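Local coordinates for uncharacterized protein (Bacteroides ovatus CL02T12C04, PDB 6PTM), which probably acts as an exo-carrageenase of glycoside hydrolase family 42, releasing sugar units from the ends of carrageenan chains, at residues G690-S695 against C707-I712; Q558-P563 against G594-F599; I712-N717 against L767-L772; A697-R702 against D730-M735; E449-Y454 against Y493-I498. One frame throughout, in Å; residues are numbered along the deposited sequence.

Contact 1: residues G690-S695 against C707-I712. With EDO (1,2-ethanediol), chain E; EDO (1,2-ethanediol), chain F.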
# COMPACT_ATOMS: atom_id res chain seq x y z
N GLY A 690 2.84 14.02 25.15
CA GLY A 690 3.09 13.33 23.87
C GLY A 690 3.10 14.26 22.67
O GLY A 690 3.24 13.75 21.55
N MET A 691 2.92 15.57 22.84
CA MET A 691 2.84 16.50 21.69
C MET A 691 4.25 16.62 21.13
O MET A 691 5.23 16.35 21.84
CB MET A 691 2.27 17.87 22.07
CG MET A 691 0.80 17.83 22.48
SD MET A 691 -0.27 17.11 21.21
CE MET A 691 -0.27 18.45 20.01
N PRO A 692 4.40 16.98 19.84
CA PRO A 692 5.72 17.22 19.27
C PRO A 692 6.50 18.36 19.97
O PRO A 692 5.91 19.32 20.45
CB PRO A 692 5.40 17.60 17.82
CG PRO A 692 4.06 16.96 17.56
CD PRO A 692 3.33 17.20 18.86
N MET A 693 7.83 18.23 19.95
CA MET A 693 8.76 19.20 20.59
C MET A 693 8.93 20.43 19.69
O MET A 693 9.38 21.46 20.20
CB MET A 693 10.11 18.55 20.86
CG MET A 693 10.08 17.56 22.00
SD MET A 693 9.84 18.44 23.57
CE MET A 693 8.17 17.92 23.95
N ILE A 694 8.59 20.33 18.40
CA ILE A 694 8.55 21.45 17.42
C ILE A 694 7.07 21.65 17.09
O ILE A 694 6.37 20.62 16.83
CB ILE A 694 9.39 21.14 16.16
CG1 ILE A 694 10.86 20.81 16.44
CG2 ILE A 694 9.30 22.26 15.14
CD1 ILE A 694 11.62 21.86 17.23
N SER A 695 6.58 22.89 17.12
CA SER A 695 5.20 23.25 16.74
C SER A 695 5.21 23.79 15.33
O SER A 695 6.11 24.60 15.00
CB SER A 695 4.60 24.23 17.68
OG SER A 695 4.64 23.64 18.95
N CYS A 707 -0.13 19.84 4.76
CA CYS A 707 1.24 19.43 5.15
C CYS A 707 1.15 18.44 6.29
O CYS A 707 0.84 18.85 7.44
CB CYS A 707 2.10 20.63 5.53
SG CYS A 707 2.47 21.67 4.10
N GLU A 708 1.40 17.17 5.99
CA GLU A 708 1.53 16.14 7.04
C GLU A 708 2.95 16.22 7.58
O GLU A 708 3.88 16.07 6.78
CB GLU A 708 1.27 14.75 6.48
CG GLU A 708 1.11 13.73 7.59
CD GLU A 708 1.20 12.29 7.11
OE1 GLU A 708 2.35 11.83 6.83
OE2 GLU A 708 0.14 11.68 6.97
N TRP A 709 3.10 16.42 8.88
CA TRP A 709 4.43 16.63 9.51
C TRP A 709 4.63 15.68 10.69
O TRP A 709 3.61 15.17 11.26
CB TRP A 709 4.63 18.08 9.88
CG TRP A 709 3.63 18.64 10.82
CD1 TRP A 709 2.39 19.10 10.51
CD2 TRP A 709 3.84 18.93 12.20
NE1 TRP A 709 1.78 19.58 11.63
CE2 TRP A 709 2.65 19.52 12.68
CE3 TRP A 709 4.89 18.72 13.09
CZ2 TRP A 709 2.50 19.94 14.00
CZ3 TRP A 709 4.74 19.08 14.41
CH2 TRP A 709 3.56 19.68 14.86
N ARG A 710 5.91 15.37 10.96
CA ARG A 710 6.33 14.46 12.05
C ARG A 710 7.62 15.01 12.63
O ARG A 710 8.36 15.68 11.91
CB ARG A 710 6.56 13.04 11.52
CG ARG A 710 5.35 12.37 10.89
CD ARG A 710 4.19 12.11 11.86
NE ARG A 710 3.06 11.45 11.16
CZ ARG A 710 3.04 10.17 10.77
NH1 ARG A 710 4.07 9.36 11.00
NH2 ARG A 710 1.99 9.72 10.11
N VAL A 711 7.89 14.72 13.89
CA VAL A 711 9.12 15.14 14.58
C VAL A 711 9.68 13.97 15.38
O VAL A 711 8.91 13.38 16.16
CB VAL A 711 8.84 16.36 15.48
CG1 VAL A 711 10.15 16.89 16.08
CG2 VAL A 711 8.10 17.43 14.71
N ILE A 712 10.97 13.69 15.19
CA ILE A 712 11.71 12.72 16.05
C ILE A 712 12.90 13.44 16.68
O ILE A 712 13.35 14.45 16.10
CB ILE A 712 12.14 11.48 15.26
CG1 ILE A 712 13.03 11.84 14.07
CG2 ILE A 712 10.92 10.66 14.85
CD1 ILE A 712 13.62 10.67 13.35
C1 EDO E . 10.07 13.73 20.22
O1 EDO E . 9.56 12.73 19.35
C2 EDO E . 10.01 15.03 19.51
O2 EDO E . 8.71 15.48 19.15
C1 EDO F . 5.88 13.13 19.97
O1 EDO F . 7.01 12.28 20.21
C2 EDO F . 5.67 13.40 18.54
O2 EDO F . 6.65 14.25 17.94
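Pro692 and Ile694 pack against Trp709 and Val711 where two C-terminal antiparallel sheets face each other, packed as in a beta-sandwich: Pro692 lies in the loop leading into strand 694-700 of the three-stranded sheet, and strand 707-715 belongs to the four-stranded one. The case illustrates how such layers meet without a direct hydrogen bond between the two segments. Trp709 holds its CG between backbone N and carbonyl carbon (chi1 59°), which turns the six-membered end of the indole to the incoming chain. The Pro692 and Trp709 side chains cross at about a right angle, Pro692 CB 3.8 Å from Trp709 CZ3, and the same CB lies 4.1 Å from Val711 CG2. The second branch of the valine is used as well, CG1 meeting Ile694 CG1 at 4.0 Å. Two ethanediol molecules, probably from the crystallisation liquor, fill in beside this apolar patch. One accepts from Met693 N at its O2 (3.0 Å, 158°) and gives a weak bond from O1 to Val711 O. The other donates through O2 to the same carbonyl at 3.0 Å. Ile694 O, by contrast, is buried without any polar partner, 3.3 Å from Trp709 CZ3.

Contact 2: residues Q558-P563 against G594-F599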
# COMPACT_ATOMS: atom_id res chain seq x y z
N GLN A 558 8.53 5.54 10.93
CA GLN A 558 7.55 4.44 10.69
C GLN A 558 7.10 3.88 12.04
O GLN A 558 5.92 3.51 12.20
CB GLN A 558 8.15 3.27 9.88
CG GLN A 558 8.40 3.54 8.39
CD GLN A 558 8.81 2.27 7.68
OE1 GLN A 558 8.90 1.19 8.31
NE2 GLN A 558 9.01 2.38 6.37
N ARG A 559 8.02 3.77 12.99
CA ARG A 559 7.78 3.07 14.28
C ARG A 559 7.22 4.03 15.32
O ARG A 559 6.82 3.55 16.40
CB ARG A 559 9.08 2.48 14.85
CG ARG A 559 9.64 1.35 14.00
CD ARG A 559 11.07 1.06 14.35
NE ARG A 559 11.60 -0.11 13.66
CZ ARG A 559 12.90 -0.42 13.64
NH1 ARG A 559 13.79 0.36 14.25
NH2 ARG A 559 13.31 -1.54 13.04
N GLN A 560 7.22 5.33 15.05
CA GLN A 560 6.82 6.31 16.10
C GLN A 560 5.45 5.92 16.68
O GLN A 560 4.52 5.61 15.90
CB GLN A 560 6.79 7.74 15.58
CG GLN A 560 6.60 8.78 16.67
CD GLN A 560 6.81 10.17 16.14
OE1 GLN A 560 6.24 10.58 15.13
NE2 GLN A 560 7.70 10.90 16.78
N ARG A 561 5.33 6.02 17.99
CA ARG A 561 4.07 5.92 18.76
C ARG A 561 2.94 6.62 18.01
O ARG A 561 3.12 7.81 17.61
CB ARG A 561 4.27 6.53 20.15
CG ARG A 561 3.06 6.49 21.07
CD ARG A 561 3.35 7.17 22.38
NE ARG A 561 2.26 7.19 23.34
CZ ARG A 561 1.95 6.21 24.19
NH1 ARG A 561 2.57 5.04 24.13
NH2 ARG A 561 1.01 6.41 25.10
N LYS A 562 1.85 5.89 17.78
CA LYS A 562 0.55 6.38 17.26
C LYS A 562 -0.36 6.65 18.46
O LYS A 562 -1.08 5.75 18.93
CB LYS A 562 -0.04 5.33 16.31
CG LYS A 562 0.82 4.92 15.12
CD LYS A 562 0.08 3.94 14.23
CE LYS A 562 0.91 3.16 13.22
NZ LYS A 562 1.68 4.03 12.31
N PRO A 563 -0.33 7.86 19.07
CA PRO A 563 -0.96 8.03 20.38
C PRO A 563 -2.48 8.19 20.38
O PRO A 563 -3.10 8.26 21.43
CB PRO A 563 -0.30 9.33 20.87
CG PRO A 563 -0.09 10.12 19.59
CD PRO A 563 0.40 9.05 18.62
N GLY A 594 0.98 16.81 13.65
CA GLY A 594 2.33 16.35 13.98
C GLY A 594 2.40 14.96 14.60
O GLY A 594 3.51 14.52 14.96
N LEU A 595 1.26 14.28 14.75
CA LEU A 595 1.15 12.96 15.42
C LEU A 595 0.79 11.89 14.40
O LEU A 595 -0.09 12.09 13.57
CB LEU A 595 0.05 13.02 16.47
CG LEU A 595 0.28 13.97 17.64
CD1 LEU A 595 -0.95 13.98 18.52
CD2 LEU A 595 1.54 13.57 18.41
N PRO A 596 1.43 10.71 14.46
CA PRO A 596 0.96 9.56 13.70
C PRO A 596 -0.41 9.20 14.25
O PRO A 596 -0.52 9.02 15.45
CB PRO A 596 2.03 8.48 13.95
CG PRO A 596 3.21 9.21 14.53
CD PRO A 596 2.64 10.42 15.24
N ILE A 597 -1.40 9.05 13.36
CA ILE A 597 -2.77 8.64 13.75
C ILE A 597 -2.97 7.16 13.39
O ILE A 597 -2.69 6.80 12.25
CB ILE A 597 -3.83 9.53 13.09
CG1 ILE A 597 -3.57 11.01 13.41
CG2 ILE A 597 -5.23 9.10 13.49
CD1 ILE A 597 -3.52 11.32 14.88
N GLY A 598 -3.41 6.34 14.35
CA GLY A 598 -3.62 4.91 14.10
C GLY A 598 -5.02 4.49 14.37
O GLY A 598 -5.91 5.38 14.50
N PHE A 599 -5.21 3.17 14.42
CA PHE A 599 -6.54 2.55 14.55
C PHE A 599 -6.55 1.61 15.75
O PHE A 599 -5.51 1.14 16.19
CB PHE A 599 -6.95 1.85 13.25
CG PHE A 599 -7.25 2.85 12.18
CD1 PHE A 599 -8.51 3.41 12.07
CD2 PHE A 599 -6.23 3.35 11.39
CE1 PHE A 599 -8.76 4.39 11.12
CE2 PHE A 599 -6.48 4.34 10.45
CZ PHE A 599 -7.75 4.83 10.30
O HOH W 1 5.81 13.24 15.38
O HOH W 2 0.07 6.36 11.87
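The chain leaving a helix at Gln560 passes the approach to strand 597-600 at a steep angle, the two runs 78° apart and nearest where Lys562 CA lies 4.8 Å from Pro596 CA. Pro596 is the wedge of the contact. Its CG points into the bend of the other segment, 3.4 Å from both Gln560 OE1 and Arg561 O, while the extended Gln560 side chain crosses that of Pro596 at about a right angle. A water lies between Gln560 OE1 and Gly594 O, and Gln560 NE2 donates to Val711 O, so both ends of the amide are held. Pro596 O has no conventional donor although buried; Lys562 CA offers it a CA-H contact of 3.4 Å. Beyond that point the lysine chain runs past Gly598, where CD sits 3.8 Å from the glycine CA and a beta-carbon would clash. NZ finally donates to a second water at 2.9 Å, which passes the link on to Ile597 O. Pro563 CG rests on Leu595 CD2 at 4.0 Å. Strands 564-567 and 597-600 are parallel neighbours joined by a beta-alpha-beta crossover through helices 570-575 and 579-590, with helix 448-460 flanking Lys562 and Arg710 of strand 707-715 touching Gln560 and Pro596.

Contact 3: residues I712-N717 against L767-L772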
# COMPACT_ATOMS: atom_id res chain seq x y z
N ILE A 712 10.97 13.69 15.19
CA ILE A 712 11.71 12.72 16.05
C ILE A 712 12.90 13.44 16.68
O ILE A 712 13.35 14.45 16.10
CB ILE A 712 12.14 11.48 15.26
CG1 ILE A 712 13.03 11.84 14.07
CG2 ILE A 712 10.92 10.66 14.85
CD1 ILE A 712 13.62 10.67 13.35
N ALA A 713 13.38 12.92 17.81
CA ALA A 713 14.56 13.40 18.55
C ALA A 713 15.77 12.81 17.88
O ALA A 713 15.76 11.60 17.67
CB ALA A 713 14.48 12.96 19.98
N LYS A 714 16.75 13.63 17.52
CA LYS A 714 18.09 13.21 17.05
C LYS A 714 18.97 13.10 18.29
O LYS A 714 19.73 12.12 18.38
CB LYS A 714 18.66 14.24 16.08
CG LYS A 714 20.01 13.92 15.45
CD LYS A 714 20.84 15.17 15.22
CE LYS A 714 21.83 15.14 14.08
NZ LYS A 714 22.83 14.10 14.31
N ASP A 715 18.84 14.06 19.22
CA ASP A 715 19.56 14.07 20.52
C ASP A 715 18.90 15.06 21.49
O ASP A 715 17.70 15.42 21.28
CB ASP A 715 21.05 14.30 20.30
CG ASP A 715 21.42 15.69 19.83
OD1 ASP A 715 22.48 15.80 19.19
OD2 ASP A 715 20.64 16.64 20.11
N LYS A 716 19.66 15.47 22.51
CA LYS A 716 19.22 16.36 23.62
C LYS A 716 18.44 17.55 23.06
O LYS A 716 17.30 17.76 23.49
CB LYS A 716 20.42 16.86 24.44
N ASN A 717 19.01 18.31 22.13
CA ASN A 717 18.35 19.58 21.73
C ASN A 717 18.22 19.65 20.20
O ASN A 717 18.14 20.77 19.69
CB ASN A 717 19.08 20.78 22.37
CG ASN A 717 18.54 21.18 23.74
OD1 ASN A 717 17.38 20.95 24.11
ND2 ASN A 717 19.39 21.85 24.51
N LEU A 767 12.98 17.64 4.87
CA LEU A 767 13.56 16.86 5.99
C LEU A 767 14.63 17.74 6.62
O LEU A 767 15.66 17.99 5.99
CB LEU A 767 14.11 15.53 5.49
CG LEU A 767 14.58 14.56 6.57
CD1 LEU A 767 13.41 13.97 7.33
CD2 LEU A 767 15.42 13.46 5.95
N LEU A 768 14.34 18.20 7.82
CA LEU A 768 15.05 19.29 8.48
C LEU A 768 15.58 18.81 9.82
O LEU A 768 14.89 18.04 10.56
CB LEU A 768 14.06 20.43 8.72
CG LEU A 768 13.36 20.98 7.49
CD1 LEU A 768 12.25 21.94 7.93
CD2 LEU A 768 14.34 21.68 6.56
N GLU A 769 16.79 19.26 10.12
CA GLU A 769 17.40 19.18 11.45
C GLU A 769 17.18 20.54 12.14
O GLU A 769 17.68 21.56 11.63
CB GLU A 769 18.86 18.75 11.34
CG GLU A 769 19.47 18.60 12.72
CD GLU A 769 20.89 18.08 12.69
OE1 GLU A 769 21.70 18.66 13.35
OE2 GLU A 769 21.15 17.08 12.01
N VAL A 770 16.46 20.52 13.26
CA VAL A 770 16.08 21.70 14.07
C VAL A 770 16.80 21.58 15.41
O VAL A 770 16.63 20.55 16.09
CB VAL A 770 14.55 21.81 14.18
CG1 VAL A 770 14.11 23.01 15.00
CG2 VAL A 770 13.91 21.87 12.80
N SER A 771 17.66 22.57 15.73
CA SER A 771 18.45 22.67 17.00
C SER A 771 17.80 23.71 17.91
O SER A 771 17.37 24.77 17.39
CB SER A 771 19.89 23.05 16.73
OG SER A 771 20.48 22.17 15.77
N LEU A 772 17.68 23.44 19.21
CA LEU A 772 17.08 24.41 20.17
C LEU A 772 18.22 24.95 21.03
O LEU A 772 19.28 24.32 21.04
CB LEU A 772 15.97 23.76 21.00
CG LEU A 772 14.92 22.98 20.23
CD1 LEU A 772 13.84 22.48 21.17
CD2 LEU A 772 14.29 23.79 19.11
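One face of the Glu769 carboxylate is overlain by the aliphatic end of Lys714: CD and CE both lie on the same side of its plane, CE displaced toward OE2. The modelled distance of 2.9 Å from Lys714 CE to Glu769 OE2 is too short to be trusted in detail. Both residues carry CG anti to the backbone N (chi1 -177° in each), which sends the two chains toward one another until they meet obliquely. The ammonium overshoots, Lys714 NZ lying 4.1 Å from Glu769 OE2, beyond a salt bridge. A second carboxylate, that of Asp715, is used locally: OD2 accepts from Asn717 N at 3.1 Å in an Asx turn, and OD1 forms a salt bridge with Lys718, just beyond the segment. The Asx turn lies in the short connection between strands 707-715 and 718-725 of the four-stranded sheet. Near it the backbones connect, Leu772 N donating to Asn717 O at 2.8 Å in a bond of 158°, seconded by a CA-H contact from Ser771. The bond carries the pairing of Val770 with Tyr719 one step further, to the end of strand 765-772. Putting an alanine at Glu769 would probably leave the Lys714 chain without the flat group it lies along and remove the nearer of the negative charges about its ammonium. Here, then, one backbone hydrogen bond joins the segments directly, and the opposite charges, too far apart for a salt bridge, probably add a weaker attraction.

Contact 4: residues A697-R702 against D730-M735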
# COMPACT_ATOMS: atom_id res chain seq x y z
N ALA A 697 2.62 25.54 12.26
CA ALA A 697 1.40 26.14 11.69
C ALA A 697 1.57 26.20 10.17
O ALA A 697 2.65 26.54 9.68
CB ALA A 697 1.18 27.53 12.27
N GLU A 698 0.48 25.97 9.46
CA GLU A 698 0.44 26.02 7.98
C GLU A 698 -0.56 27.08 7.54
O GLU A 698 -1.73 27.00 8.01
CB GLU A 698 0.01 24.65 7.46
CG GLU A 698 -0.10 24.58 5.96
CD GLU A 698 -0.65 23.26 5.44
OE1 GLU A 698 -0.66 22.27 6.22
OE2 GLU A 698 -1.11 23.24 4.27
N THR A 699 -0.18 27.93 6.60
CA THR A 699 -1.15 28.79 5.87
C THR A 699 -1.12 28.43 4.38
O THR A 699 -0.04 28.13 3.84
CB THR A 699 -0.87 30.27 6.14
OG1 THR A 699 0.42 30.51 5.60
CG2 THR A 699 -0.92 30.66 7.60
N ASN A 700 -2.27 28.48 3.73
CA ASN A 700 -2.39 28.25 2.27
C ASN A 700 -3.66 28.99 1.83
O ASN A 700 -4.41 29.47 2.71
CB ASN A 700 -2.33 26.73 1.99
CG ASN A 700 -3.46 26.00 2.69
OD1 ASN A 700 -4.59 26.47 2.63
ND2 ASN A 700 -3.18 24.91 3.41
N ASP A 701 -3.93 29.03 0.53
CA ASP A 701 -5.12 29.74 -0.03
C ASP A 701 -6.39 28.87 0.12
O ASP A 701 -7.39 29.28 -0.43
CB ASP A 701 -4.88 30.16 -1.48
CG ASP A 701 -4.62 29.02 -2.46
OD1 ASP A 701 -4.82 27.84 -2.06
OD2 ASP A 701 -4.23 29.30 -3.63
N ARG A 702 -6.33 27.75 0.84
CA ARG A 702 -7.51 26.86 1.03
C ARG A 702 -8.06 26.99 2.45
O ARG A 702 -7.52 27.76 3.25
CB ARG A 702 -7.17 25.42 0.65
CG ARG A 702 -6.53 25.29 -0.73
CD ARG A 702 -5.87 23.97 -1.08
NE ARG A 702 -5.45 23.19 0.06
CZ ARG A 702 -4.21 23.05 0.50
NH1 ARG A 702 -3.21 23.67 -0.10
NH2 ARG A 702 -3.99 22.29 1.54
N ASP A 730 0.47 25.74 -2.86
CA ASP A 730 1.60 26.14 -1.99
C ASP A 730 1.09 26.34 -0.55
O ASP A 730 0.01 26.95 -0.31
CB ASP A 730 2.30 27.40 -2.52
CG ASP A 730 3.00 27.22 -3.85
OD1 ASP A 730 3.00 26.09 -4.40
OD2 ASP A 730 3.51 28.19 -4.33
N ALA A 731 1.88 25.85 0.38
CA ALA A 731 1.66 26.03 1.82
C ALA A 731 2.91 26.71 2.38
O ALA A 731 4.02 26.39 1.95
CB ALA A 731 1.40 24.67 2.44
N THR A 732 2.71 27.63 3.31
CA THR A 732 3.79 28.20 4.15
C THR A 732 3.74 27.54 5.52
O THR A 732 2.69 27.61 6.18
CB THR A 732 3.64 29.72 4.29
OG1 THR A 732 3.84 30.24 2.98
CG2 THR A 732 4.62 30.28 5.30
N VAL A 733 4.81 26.84 5.92
CA VAL A 733 4.90 26.25 7.28
C VAL A 733 5.67 27.23 8.15
O VAL A 733 6.65 27.79 7.69
CB VAL A 733 5.50 24.83 7.35
CG1 VAL A 733 4.58 23.80 6.72
CG2 VAL A 733 6.88 24.75 6.75
N SER A 734 5.24 27.38 9.38
CA SER A 734 5.94 28.19 10.38
C SER A 734 6.25 27.31 11.61
O SER A 734 5.31 26.69 12.16
CB SER A 734 5.10 29.41 10.70
OG SER A 734 5.77 30.09 11.72
N MET A 735 7.51 27.25 12.01
CA MET A 735 7.96 26.31 13.09
C MET A 735 8.44 27.09 14.32
O MET A 735 9.05 28.14 14.16
CB MET A 735 9.11 25.44 12.58
CG MET A 735 8.74 24.58 11.39
SD MET A 735 10.11 23.43 11.03
CE MET A 735 11.45 24.60 10.84
O HOH W 3 -1.87 28.29 -1.21
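Glu698 reaches diagonally toward Ala731 of the neighbouring strand, fully extended from a CG that stands anti to the backbone N (chi1 179°). Its CB comes no closer than 4.2 Å to Thr732 O; CG meets Ala731 CB at 3.8 Å; CD lies 3.9 Å from the same methyl, and OE2 ends 3.4 Å from Ala731 CB. At the tip, Asn700 ND2 donates to Glu698 OE2 over 2.8 Å, keeping within its own amide plane but arriving from above the carboxylate, 46° out of it. Gly706 N also donates to OE2 and Cys707 N to OE1, so three donors grip the group. An alanine here is likely to leave the Gly706 and Cys707 N-H groups without these acceptors and Asn700 ND2, which also donates to Met704 O, with one bond fewer. Strands 694-700 and 731-737 form an antiparallel pair in the three-stranded C-terminal sheet. Ala697 with Ser734 and Thr699 with Thr732 are hydrogen-bonded pairs, each closed by two backbone bonds, while Glu698 faces Val733 in a non-hydrogen-bonded pair. Side chains alternate accordingly: the two threonines lie alongside each other, Thr699 OG1 3.6 Å from Thr732 CB, on the face opposite Glu698 and Val733. Further on, Asn700 OD1 accepts from Arg702 N at 2.8 Å, an Asx turn, and Asn700 CG lies over one face of the Arg702 guanidinium, offset toward the rim. A water connects Asp701 N to Asp730 O.

Contact 5: residues E449-Y454 against Y493-I498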
# COMPACT_ATOMS: atom_id res chain seq x y z
N GLU A 449 -5.13 5.78 0.51
CA GLU A 449 -4.56 4.41 0.64
C GLU A 449 -3.16 4.46 1.30
O GLU A 449 -2.95 3.70 2.29
CB GLU A 449 -4.57 3.73 -0.71
CG GLU A 449 -5.97 3.49 -1.21
CD GLU A 449 -6.03 2.81 -2.56
OE1 GLU A 449 -5.15 1.95 -2.84
OE2 GLU A 449 -6.92 3.18 -3.32
N ILE A 450 -2.22 5.28 0.80
CA ILE A 450 -0.82 5.27 1.33
C ILE A 450 -0.72 5.95 2.71
O ILE A 450 0.32 5.75 3.37
CB ILE A 450 0.16 5.89 0.33
CG1 ILE A 450 -0.16 7.34 -0.03
CG2 ILE A 450 0.29 5.01 -0.91
CD1 ILE A 450 0.96 8.00 -0.84
N CYS A 451 -1.70 6.76 3.13
CA CYS A 451 -1.73 7.34 4.49
C CYS A 451 -2.66 6.50 5.40
O CYS A 451 -2.17 5.76 6.25
CB CYS A 451 -2.11 8.81 4.47
SG CYS A 451 -0.84 9.85 3.70
N MET A 452 -3.96 6.53 5.15
CA MET A 452 -4.94 5.95 6.10
C MET A 452 -4.93 4.42 6.05
O MET A 452 -4.85 3.85 7.11
CB MET A 452 -6.36 6.45 5.87
CG MET A 452 -7.23 6.12 7.03
SD MET A 452 -8.88 6.85 6.88
CE MET A 452 -9.63 5.78 5.66
N ALA A 453 -4.95 3.78 4.88
CA ALA A 453 -4.94 2.29 4.83
C ALA A 453 -3.59 1.73 5.37
O ALA A 453 -3.62 0.74 6.12
CB ALA A 453 -5.23 1.79 3.43
N TYR A 454 -2.45 2.32 4.99
CA TYR A 454 -1.11 1.96 5.53
C TYR A 454 -1.16 2.06 7.07
O TYR A 454 -0.66 1.15 7.79
CB TYR A 454 -0.04 2.80 4.81
CG TYR A 454 0.35 2.25 3.45
CD1 TYR A 454 -0.44 1.30 2.79
CD2 TYR A 454 1.50 2.67 2.82
CE1 TYR A 454 -0.07 0.80 1.55
CE2 TYR A 454 1.87 2.18 1.58
CZ TYR A 454 1.10 1.22 0.96
OH TYR A 454 1.51 0.72 -0.25
N TYR A 493 6.54 8.36 -3.03
CA TYR A 493 7.31 7.20 -2.52
C TYR A 493 7.79 7.57 -1.12
O TYR A 493 7.86 6.72 -0.24
CB TYR A 493 8.44 6.80 -3.47
CG TYR A 493 7.95 5.90 -4.57
CD1 TYR A 493 7.34 6.43 -5.69
CD2 TYR A 493 8.04 4.52 -4.48
CE1 TYR A 493 6.83 5.62 -6.70
CE2 TYR A 493 7.56 3.70 -5.50
CZ TYR A 493 6.93 4.25 -6.60
OH TYR A 493 6.44 3.48 -7.60
N TRP A 494 8.13 8.84 -0.93
CA TRP A 494 8.64 9.29 0.39
C TRP A 494 7.51 9.14 1.42
O TRP A 494 7.72 8.55 2.52
CB TRP A 494 9.15 10.74 0.28
CG TRP A 494 9.82 11.19 1.53
CD1 TRP A 494 9.22 11.64 2.66
CD2 TRP A 494 11.23 11.22 1.78
NE1 TRP A 494 10.16 11.94 3.60
CE2 TRP A 494 11.40 11.70 3.09
CE3 TRP A 494 12.36 10.89 1.03
CZ2 TRP A 494 12.66 11.84 3.66
CZ3 TRP A 494 13.60 11.03 1.59
CH2 TRP A 494 13.75 11.49 2.90
N LEU A 495 6.34 9.68 1.10
CA LEU A 495 5.19 9.67 2.03
C LEU A 495 4.79 8.22 2.35
O LEU A 495 4.66 7.87 3.54
CB LEU A 495 4.06 10.49 1.40
CG LEU A 495 2.76 10.56 2.19
CD1 LEU A 495 2.95 11.30 3.50
CD2 LEU A 495 1.67 11.18 1.32
N ALA A 496 4.66 7.37 1.32
CA ALA A 496 4.28 5.96 1.51
C ALA A 496 5.29 5.28 2.44
O ALA A 496 4.88 4.50 3.36
CB ALA A 496 4.18 5.25 0.19
N THR A 497 6.57 5.62 2.29
CA THR A 497 7.65 5.02 3.11
C THR A 497 7.53 5.51 4.56
O THR A 497 7.66 4.68 5.47
CB THR A 497 9.03 5.26 2.50
OG1 THR A 497 9.00 4.75 1.17
CG2 THR A 497 10.06 4.55 3.35
N ILE A 498 7.23 6.79 4.76
CA ILE A 498 6.98 7.31 6.13
C ILE A 498 5.86 6.48 6.81
O ILE A 498 5.96 6.22 8.03
CB ILE A 498 6.69 8.81 6.11
CG1 ILE A 498 7.95 9.61 5.73
CG2 ILE A 498 6.06 9.26 7.43
CD1 ILE A 498 9.07 9.56 6.73
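Ile450 and Leu495 meet at about a right angle, the methyl ends Ile450 CD1 and Leu495 CD2 being 3.9 Å apart. Their helices run almost parallel, 8° between the short axes and 8.8 Å at closest approach, and the small Ala496 facing Ile450 is consistent with that spacing. Ile450 uses two branches. Its CG1 stands between the backbone N and the carbonyl carbon (chi1 59°), which carries CD1 across to the leucine; CG2 takes the other direction and rests on Ala496 CB at 4.0 Å. Leu495 CD2 is shared, since Cys451 SG approaches it to 3.7 Å from the next position along the first helix. On the other flank of Ile450 the Tyr454 ring stands with Ile450 CA over one face, 3.8 Å above the plane and offset toward the rim, and turns its edge to the second helix. Ala496 O lies in that edge plane, 3.9 Å from Tyr454 CD2. The phenolic oxygen continues past the contact to hydrogen bonds with Asn423 and Asn468. Residues 449-453 form a wider pi-type turn, seen in the bond from Tyr454 N to Glu449 O, and Ile450 O is buried with no polar partner. In the second helix Thr497 adds its hydroxyl to its own N-H on Tyr493 O, the two donors coming from opposite faces of the carbonyl. These are successive helices of the (beta/alpha)8 barrel expected of the family, with strand 466-471 between them in sequence; helix 579-590 packs on Cys451 and helix 534-549 on Tyr493 and Thr497.

Contacts 1, 3 and 4 lie in the two C-terminal antiparallel sheets. Contacts 1 and 3 share Ile712, and Ile694 CD1 of the first packs 3.5 Å from Val770 CG1 of the third; contact 4 meets contact 1 where Cys707 SG lies 3.6 Å from Ala731 CB. Contact 2, in the neighbouring parallel-sheet domain, has its centre about 11 Å from that of contact 1, and Trp709 CE2 packs 3.3 Å from Gly594 N between them. It also reaches contact 5 in the barrel, Gln558 NE2 lying 2.8 Å from Thr497 O. Contacts 4 and 5 do not touch, their nearest atoms being about 12 Å apart.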